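Local coordinates for putative uncharacterized protein PH0350 (Pyrococcus horikoshii, PDB 3QJL), which binds CRISPR RNA as a Cas6-like protein of a prokaryotic adaptive immune system directed against viruses and other mobile genetic elements, at residues I43-L47 and D89-I94; K120-L124 and A220-Y224. All blocks are in the same frame, centred on the assembly; numbering follows the deposited sequence.

Contact 1: residues I43-L47 and D89-I94; sequences IAKLL and DIIRAI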
ATOM      1  N   ILE A  43      10.610 -25.473 -25.612  1.00 58.67           N
ATOM      2  CA  ILE A  43       9.702 -24.589 -24.897  1.00 56.21           C
ATOM      3  C   ILE A  43      10.476 -23.656 -23.966  1.00 60.87           C
ATOM      4  O   ILE A  43      10.136 -22.477 -23.819  1.00 59.19           O
ATOM      5  CB  ILE A  43       8.638 -25.389 -24.132  1.00 55.78           C
ATOM      6  CG1 ILE A  43       7.408 -25.561 -25.020  1.00 55.58           C
ATOM      7  CG2 ILE A  43       8.276 -24.712 -22.813  1.00 51.76           C
ATOM      8  CD1 ILE A  43       6.249 -26.204 -24.326  1.00 61.84           C
ATOM      9  N   ALA A  44      11.523 -24.193 -23.348  1.00 58.47           N
ATOM     10  CA  ALA A  44      12.399 -23.396 -22.514  1.00 55.94           C
ATOM     11  C   ALA A  44      12.778 -22.116 -23.264  1.00 60.38           C
ATOM     12  O   ALA A  44      12.797 -21.028 -22.686  1.00 55.50           O
ATOM     13  CB  ALA A  44      13.636 -24.191 -22.135  1.00 54.44           C
ATOM     14  N   LYS A  45      13.048 -22.239 -24.559  1.00 60.50           N
ATOM     15  CA  LYS A  45      13.426 -21.072 -25.349  1.00 59.55           C
ATOM     16  C   LYS A  45      12.328 -20.023 -25.409  1.00 55.06           C
ATOM     17  O   LYS A  45      12.604 -18.856 -25.671  1.00 59.15           O
ATOM     18  CB  LYS A  45      13.855 -21.467 -26.764  1.00 61.66           C
ATOM     19  CG  LYS A  45      15.103 -22.334 -26.798  1.00 70.75           C
ATOM     20  CD  LYS A  45      15.802 -22.274 -28.149  1.00 72.82           C
ATOM     21  CE  LYS A  45      16.787 -23.425 -28.303  1.00 76.54           C
ATOM     22  NZ  LYS A  45      16.079 -24.731 -28.493  1.00 80.62           N
ATOM     23  N   LEU A  46      11.084 -20.434 -25.187  1.00 51.64           N
ATOM     24  CA  LEU A  46       9.978 -19.480 -25.144  1.00 52.05           C
ATOM     25  C   LEU A  46       9.961 -18.777 -23.790  1.00 54.08           C
ATOM     26  O   LEU A  46       9.772 -17.562 -23.700  1.00 52.28           O
ATOM     27  CB  LEU A  46       8.638 -20.171 -25.400  1.00 47.59           C
ATOM     28  CG  LEU A  46       8.465 -20.855 -26.759  1.00 49.84           C
ATOM     29  CD1 LEU A  46       7.048 -21.403 -26.916  1.00 43.64           C
ATOM     30  CD2 LEU A  46       8.798 -19.907 -27.894  1.00 42.88           C
ATOM     31  N   LEU A  47      10.174 -19.557 -22.739  1.00 52.69           N
ATOM     32  CA  LEU A  47      10.219 -19.027 -21.392  1.00 48.28           C
ATOM     33  C   LEU A  47      11.225 -17.893 -21.294  1.00 51.51           C
ATOM     34  O   LEU A  47      10.983 -16.889 -20.624  1.00 58.60           O
ATOM     35  CB  LEU A  47      10.614 -20.129 -20.408  1.00 47.92           C
ATOM     36  CG  LEU A  47       9.634 -21.263 -20.122  1.00 47.18           C
ATOM     37  CD1 LEU A  47      10.059 -21.958 -18.843  1.00 47.76           C
ATOM     38  CD2 LEU A  47       8.220 -20.754 -19.987  1.00 39.42           C
ATOM     39  N   ASP A  89       0.453 -25.478 -23.939  1.00 51.05           N
ATOM     40  CA  ASP A  89       1.653 -26.287 -24.069  1.00 54.44           C
ATOM     41  C   ASP A  89       2.780 -25.801 -23.158  1.00 55.76           C
ATOM     42  O   ASP A  89       3.544 -26.610 -22.630  1.00 58.51           O
ATOM     43  CB  ASP A  89       2.102 -26.406 -25.523  1.00 59.86           C
ATOM     44  CG  ASP A  89       1.349 -27.497 -26.271  1.00 68.45           C
ATOM     45  OD1 ASP A  89       0.901 -28.471 -25.615  1.00 66.01           O
ATOM     46  OD2 ASP A  89       1.193 -27.377 -27.508  1.00 72.58           O
ATOM     47  N   ILE A  90       2.875 -24.487 -22.949  1.00 58.73           N
ATOM     48  CA  ILE A  90       3.823 -23.947 -21.969  1.00 52.35           C
ATOM     49  C   ILE A  90       3.439 -24.347 -20.540  1.00 50.94           C
ATOM     50  O   ILE A  90       4.288 -24.763 -19.746  1.00 50.06           O
ATOM     51  CB  ILE A  90       3.953 -22.426 -22.068  1.00 46.63           C
ATOM     52  CG1 ILE A  90       4.723 -22.035 -23.325  1.00 45.89           C
ATOM     53  CG2 ILE A  90       4.694 -21.904 -20.877  1.00 51.12           C
ATOM     54  CD1 ILE A  90       4.498 -20.603 -23.750  1.00 48.28           C
ATOM     55  N   ILE A  91       2.155 -24.238 -20.217  1.00 46.53           N
ATOM     56  CA  ILE A  91       1.688 -24.639 -18.899  1.00 44.58           C
ATOM     57  C   ILE A  91       1.979 -26.111 -18.626  1.00 52.00           C
ATOM     58  O   ILE A  91       2.551 -26.469 -17.591  1.00 48.25           O
ATOM     59  CB  ILE A  91       0.193 -24.403 -18.754  1.00 47.59           C
ATOM     60  CG1 ILE A  91      -0.138 -22.913 -18.943  1.00 59.29           C
ATOM     61  CG2 ILE A  91      -0.258 -24.865 -17.400  1.00 50.52           C
ATOM     62  CD1 ILE A  91       0.700 -21.939 -18.060  1.00 47.10           C
ATOM     63  N   ARG A  92       1.581 -26.949 -19.585  1.00 61.28           N
ATOM     64  CA  ARG A  92       1.751 -28.400 -19.556  1.00 49.14           C
ATOM     65  C   ARG A  92       3.194 -28.744 -19.229  1.00 47.83           C
ATOM     66  O   ARG A  92       3.470 -29.446 -18.263  1.00 46.55           O
ATOM     67  CB  ARG A  92       1.385 -28.944 -20.936  1.00 57.89           C
ATOM     68  CG  ARG A  92       0.728 -30.314 -20.973  1.00 63.33           C
ATOM     69  CD  ARG A  92       1.744 -31.382 -21.343  1.00 68.99           C
ATOM     70  NE  ARG A  92       2.982 -30.775 -21.818  1.00 74.31           N
ATOM     71  CZ  ARG A  92       3.324 -30.677 -23.099  1.00 78.05           C
ATOM     72  NH1 ARG A  92       2.514 -31.180 -24.034  1.00 73.26           N
ATOM     73  NH2 ARG A  92       4.479 -30.086 -23.436  1.00 64.87           N
ATOM     74  N   ALA A  93       4.113 -28.210 -20.022  1.00 49.22           N
ATOM     75  CA  ALA A  93       5.544 -28.428 -19.827  1.00 48.07           C
ATOM     76  C   ALA A  93       6.082 -27.939 -18.483  1.00 48.88           C
ATOM     77  O   ALA A  93       7.039 -28.491 -17.958  1.00 48.91           O
ATOM     78  CB  ALA A  93       6.322 -27.790 -20.952  1.00 50.48           C
ATOM     79  N   ILE A  94       5.490 -26.892 -17.924  1.00 50.12           N
ATOM     80  CA  ILE A  94       5.989 -26.391 -16.651  1.00 50.13           C
ATOM     81  C   ILE A  94       5.583 -27.335 -15.524  1.00 48.23           C
ATOM     82  O   ILE A  94       6.397 -27.693 -14.667  1.00 49.26           O
ATOM     83  CB  ILE A  94       5.529 -24.940 -16.376  1.00 46.60           C
ATOM     84  CG1 ILE A  94       6.239 -23.983 -17.331  1.00 48.27           C
ATOM     85  CG2 ILE A  94       5.808 -24.541 -14.929  1.00 40.28           C
ATOM     86  CD1 ILE A  94       5.713 -22.550 -17.285  1.00 44.47           C
TER

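Contact 2: residues K120-L124 and A220-Y224; sequences KVKEL and ARFGY. With nucleotides of chain B.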
ATOM      1  N   LYS A 120      -9.367 -22.616 -12.112  1.00 67.64           N
ATOM      2  CA  LYS A 120     -10.500 -21.981 -12.786  1.00 73.39           C
ATOM      3  C   LYS A 120     -10.235 -20.479 -12.922  1.00 69.36           C
ATOM      4  O   LYS A 120      -9.772 -19.825 -11.984  1.00 68.11           O
ATOM      5  CB  LYS A 120     -11.810 -22.242 -12.028  1.00 75.43           C
ATOM      6  CG  LYS A 120     -13.055 -21.525 -12.592  1.00 85.17           C
ATOM      7  CD  LYS A 120     -13.302 -21.790 -14.094  1.00 83.78           C
ATOM      8  CE  LYS A 120     -14.666 -21.230 -14.560  1.00 77.75           C
ATOM      9  NZ  LYS A 120     -14.980 -19.853 -14.063  1.00 69.60           N
ATOM     10  N   VAL A 121     -10.524 -19.944 -14.100  1.00 66.47           N
ATOM     11  CA  VAL A 121     -10.227 -18.556 -14.399  1.00 66.55           C
ATOM     12  C   VAL A 121     -11.458 -17.882 -14.983  1.00 66.08           C
ATOM     13  O   VAL A 121     -12.080 -18.403 -15.917  1.00 67.70           O
ATOM     14  CB  VAL A 121      -9.059 -18.466 -15.371  1.00 66.74           C
ATOM     15  CG1 VAL A 121      -9.120 -17.182 -16.164  1.00 65.73           C
ATOM     16  CG2 VAL A 121      -7.741 -18.608 -14.614  1.00 63.82           C
ATOM     17  N   LYS A 122     -11.798 -16.721 -14.431  1.00 67.82           N
ATOM     18  CA  LYS A 122     -13.065 -16.040 -14.718  1.00 65.92           C
ATOM     19  C   LYS A 122     -13.110 -15.399 -16.109  1.00 61.62           C
ATOM     20  O   LYS A 122     -12.080 -14.988 -16.629  1.00 68.02           O
ATOM     21  CB  LYS A 122     -13.313 -15.001 -13.623  1.00 63.86           C
ATOM     22  CG  LYS A 122     -12.496 -15.289 -12.350  1.00 68.84           C
ATOM     23  CD  LYS A 122     -13.004 -14.513 -11.119  1.00 78.00           C
ATOM     24  CE  LYS A 122     -12.264 -14.909  -9.822  1.00 80.24           C
ATOM     25  NZ  LYS A 122     -10.933 -14.235  -9.602  1.00 74.25           N
ATOM     26  N   GLU A 123     -14.290 -15.331 -16.722  1.00 60.54           N
ATOM     27  CA  GLU A 123     -14.434 -14.668 -18.025  1.00 63.83           C
ATOM     28  C   GLU A 123     -14.276 -13.159 -17.839  1.00 60.18           C
ATOM     29  O   GLU A 123     -14.405 -12.660 -16.720  1.00 57.67           O
ATOM     30  CB  GLU A 123     -15.801 -14.967 -18.649  1.00 65.87           C
ATOM     31  CG  GLU A 123     -16.033 -16.422 -19.056  1.00 75.64           C
ATOM     32  CD  GLU A 123     -16.072 -16.615 -20.573  1.00 86.87           C
ATOM     33  OE1 GLU A 123     -15.827 -15.627 -21.306  1.00 81.89           O
ATOM     34  OE2 GLU A 123     -16.346 -17.753 -21.029  1.00 80.57           O
ATOM     35  N   LEU A 124     -13.985 -12.426 -18.911  1.00 56.90           N
ATOM     36  CA  LEU A 124     -13.892 -10.974 -18.785  1.00 53.36           C
ATOM     37  C   LEU A 124     -15.151 -10.264 -19.278  1.00 55.79           C
ATOM     38  O   LEU A 124     -15.996 -10.870 -19.934  1.00 62.00           O
ATOM     39  CB  LEU A 124     -12.686 -10.475 -19.583  1.00 46.52           C
ATOM     40  CG  LEU A 124     -11.334 -11.063 -19.176  1.00 47.35           C
ATOM     41  CD1 LEU A 124     -10.276 -10.747 -20.205  1.00 45.58           C
ATOM     42  CD2 LEU A 124     -10.913 -10.557 -17.810  1.00 54.57           C
ATOM     43  N   ALA A 220      -6.888  -7.154 -23.596  1.00 46.78           N
ATOM     44  CA  ALA A 220      -7.300  -7.566 -22.249  1.00 48.36           C
ATOM     45  C   ALA A 220      -7.079  -9.066 -22.023  1.00 46.76           C
ATOM     46  O   ALA A 220      -6.488  -9.466 -21.017  1.00 43.40           O
ATOM     47  CB  ALA A 220      -8.752  -7.192 -21.978  1.00 43.87           C
ATOM     48  N   ARG A 221      -7.549  -9.897 -22.952  1.00 44.92           N
ATOM     49  CA  ARG A 221      -7.294 -11.326 -22.843  1.00 50.47           C
ATOM     50  C   ARG A 221      -5.789 -11.553 -22.797  1.00 48.29           C
ATOM     51  O   ARG A 221      -5.287 -12.325 -21.972  1.00 45.05           O
ATOM     52  CB  ARG A 221      -7.935 -12.117 -23.994  1.00 55.78           C
ATOM     53  CG  ARG A 221      -9.334 -12.665 -23.676  1.00 66.32           C
ATOM     54  CD  ARG A 221     -10.065 -13.245 -24.905  1.00 68.67           C
ATOM     55  NE  ARG A 221      -9.364 -14.366 -25.542  1.00 85.48           N
ATOM     56  CZ  ARG A 221      -9.644 -15.666 -25.357  1.00 87.68           C
ATOM     57  NH1 ARG A 221     -10.616 -16.044 -24.528  1.00 83.52           N
ATOM     58  NH2 ARG A 221      -8.947 -16.604 -26.006  1.00 80.35           N
ATOM     59  N   PHE A 222      -5.066 -10.857 -23.668  1.00 45.67           N
ATOM     60  CA  PHE A 222      -3.620 -11.044 -23.749  1.00 47.20           C
ATOM     61  C   PHE A 222      -2.901 -10.739 -22.439  1.00 45.87           C
ATOM     62  O   PHE A 222      -2.060 -11.515 -21.995  1.00 44.09           O
ATOM     63  CB  PHE A 222      -2.993 -10.227 -24.879  1.00 47.68           C
ATOM     64  CG  PHE A 222      -1.539 -10.510 -25.066  1.00 47.07           C
ATOM     65  CD1 PHE A 222      -1.126 -11.663 -25.715  1.00 45.83           C
ATOM     66  CD2 PHE A 222      -0.588  -9.659 -24.555  1.00 44.60           C
ATOM     67  CE1 PHE A 222       0.208 -11.944 -25.873  1.00 44.96           C
ATOM     68  CE2 PHE A 222       0.750  -9.935 -24.709  1.00 46.69           C
ATOM     69  CZ  PHE A 222       1.150 -11.079 -25.372  1.00 48.54           C
ATOM     70  N   GLY A 223      -3.241  -9.606 -21.829  1.00 49.62           N
ATOM     71  CA  GLY A 223      -2.626  -9.200 -20.573  1.00 49.06           C
ATOM     72  C   GLY A 223      -2.972 -10.134 -19.431  1.00 45.12           C
ATOM     73  O   GLY A 223      -2.116 -10.506 -18.626  1.00 43.13           O
ATOM     74  N   TYR A 224      -4.244 -10.509 -19.367  1.00 42.72           N
ATOM     75  CA  TYR A 224      -4.731 -11.437 -18.358  1.00 43.58           C
ATOM     76  C   TYR A 224      -3.931 -12.742 -18.393  1.00 44.33           C
ATOM     77  O   TYR A 224      -3.510 -13.244 -17.355  1.00 38.72           O
ATOM     78  CB  TYR A 224      -6.215 -11.683 -18.610  1.00 40.20           C
ATOM     79  CG  TYR A 224      -6.992 -12.371 -17.514  1.00 47.11           C
ATOM     80  CD1 TYR A 224      -6.621 -12.282 -16.180  1.00 47.11           C
ATOM     81  CD2 TYR A 224      -8.121 -13.116 -17.829  1.00 52.53           C
ATOM     82  CE1 TYR A 224      -7.366 -12.928 -15.192  1.00 52.99           C
ATOM     83  CE2 TYR A 224      -8.856 -13.760 -16.865  1.00 53.22           C
ATOM     84  CZ  TYR A 224      -8.487 -13.671 -15.554  1.00 56.93           C
ATOM     85  OH  TYR A 224      -9.266 -14.335 -14.632  1.00 59.98           O
TER
ATOM     86  O5'   G B   1      -7.370 -20.277  -6.222  1.00 84.16           O
ATOM     87  C5'   G B   1      -8.148 -19.390  -5.419  1.00 92.97           C
ATOM     88  C4'   G B   1      -7.337 -18.206  -4.945  1.00 94.22           C
ATOM     89  O4'   G B   1      -6.346 -17.881  -5.960  1.00 92.38           O
ATOM     90  C3'   G B   1      -8.135 -16.926  -4.694  1.00100.44           C
ATOM     91  O3'   G B   1      -7.539 -16.172  -3.624  1.00106.84           O
ATOM     92  C2'   G B   1      -7.965 -16.166  -6.014  1.00 97.38           C
ATOM     93  O2'   G B   1      -8.134 -14.762  -5.923  1.00 88.18           O
ATOM     94  C1'   G B   1      -6.534 -16.550  -6.408  1.00 91.80           C
ATOM     95  N9    G B   1      -6.277 -16.514  -7.858  1.00 86.06           N
ATOM     96  C8    G B   1      -5.064 -16.255  -8.454  1.00 72.61           C
ATOM     97  N7    G B   1      -5.104 -16.279  -9.758  1.00 69.70           N
ATOM     98  C5    G B   1      -6.426 -16.579 -10.050  1.00 78.35           C
ATOM     99  C6    G B   1      -7.066 -16.739 -11.304  1.00 78.92           C
ATOM    100  O6    G B   1      -6.570 -16.637 -12.432  1.00 77.52           O
ATOM    101  N1    G B   1      -8.419 -17.045 -11.171  1.00 79.98           N
ATOM    102  C2    G B   1      -9.080 -17.180  -9.977  1.00 86.06           C
ATOM    103  N2    G B   1     -10.390 -17.475 -10.060  1.00 83.99           N
ATOM    104  N3    G B   1      -8.491 -17.033  -8.795  1.00 91.47           N
ATOM    105  C4    G B   1      -7.170 -16.735  -8.897  1.00 87.87           C
TER
HETATM  106  O   HOH W   1      -8.423 -13.976 -11.642  1.00 52.58           O

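Contact 1: residues I43-L47 and D89-I94
A knob-into-hole contact between helices of the N-terminal ferredoxin-like domain brings Ile43 of helix 41-47 against helix 88-100. The two local axes approach to 10.5 Å and cross at -105°, so the short helix lies nearly at right angles to the longer one. Ile43 and Ile90 are nearest in backbone register, with 6.6 Å between their CA atoms. The knob is Ile43, set among Asp89, Ile90, Arg92 and Ala93; a chi2 of -174° extends its CG1-CD1 arm, and CD1 enters the hole. There CD1 meets Ala93 CB at 3.7 Å and also touches the carbonyl of Asp89, an oxygen already taken up by Ala93 N within the helix.

In the domain, helix 88-100 follows strand 79-85 and turns Ile91 toward the sheet, while helix 41-47 packs on helix 25-39 through Ile43 and Leu47. Ile90 divides its branches between two leucines: with CG1 beside the backbone N (chi1 -72°), its CD1 reaches Leu46 CD1 at 4.1 Å, whereas its CG2 passes Leu47 CD2 at 3.8 Å. The same Leu47 CD2 also meets Ile94 CD1, 4.1 Å away. At the exposed margin, Arg92 NH1 and Asp89 OD1 form a salt bridge of 3.5 Å, with the oxygen well out of the guanidinium plane.

Contact 2: residues K120-L124 and A220-Y224
Leu124 and Arg221 mark the closest backbone approach, 7.8 Å between CA atoms, where the extended but irregular loop 120-124 passes the helical turn 220-224. Tyr224, its CG anti to the backbone N (chi1 -167°), projects from the helix to the loop. Leu124 packs CD2 off-centre against the ring, a CH-pi contact of 4.2 Å to the centroid of Tyr224 and 29° from the normal. Val121 approaches obliquely from the other side of the ring, with CG1 3.5 Å from Tyr224 CE2. The carbonyl of Lys122 lies near the ring plane, at the edge.

A water in the plane of the phenol lies 3.1 Å from Tyr224 OH and takes a weak bond from Lys122 NZ, whose stronger partner is Leu241 O. On the RNA side, Val121 CG2 lies 3.2 Å from O6 of G1 of chain B, and Lys120 O lies 3.1 Å from N2 of that guanine. The end of Lys122 runs beside the same N2, with NZ 3.3 Å away. Helix and loop thus meet mainly through apolar groups, Leu124 and Val121 flanking the phenol, while Lys120 O and the end of Lys122 lie by the guanine.

In the fold
Both segments of contact 1 precede those of contact 2 in the sequence; the first pair belongs to the N-terminal Cas6 region, the second to the C-terminal one. Their centres are 19 Å apart and their nearest atoms about 10 Å, so neither touches the other. Strand 5-13 is a shared neighbour in the packing: Ile91 of 89-94 rests on Met5 and Ile7, while Val121 and Tyr224 of contact 2 reach Arg6. Their relation to the RNA differs. Loop 120-124 lies directly against G1 of chain B, whereas the nearest atom of contact 1 is about 11 Å from the nucleic acid, so the helix pair does not touch the bound nucleotides.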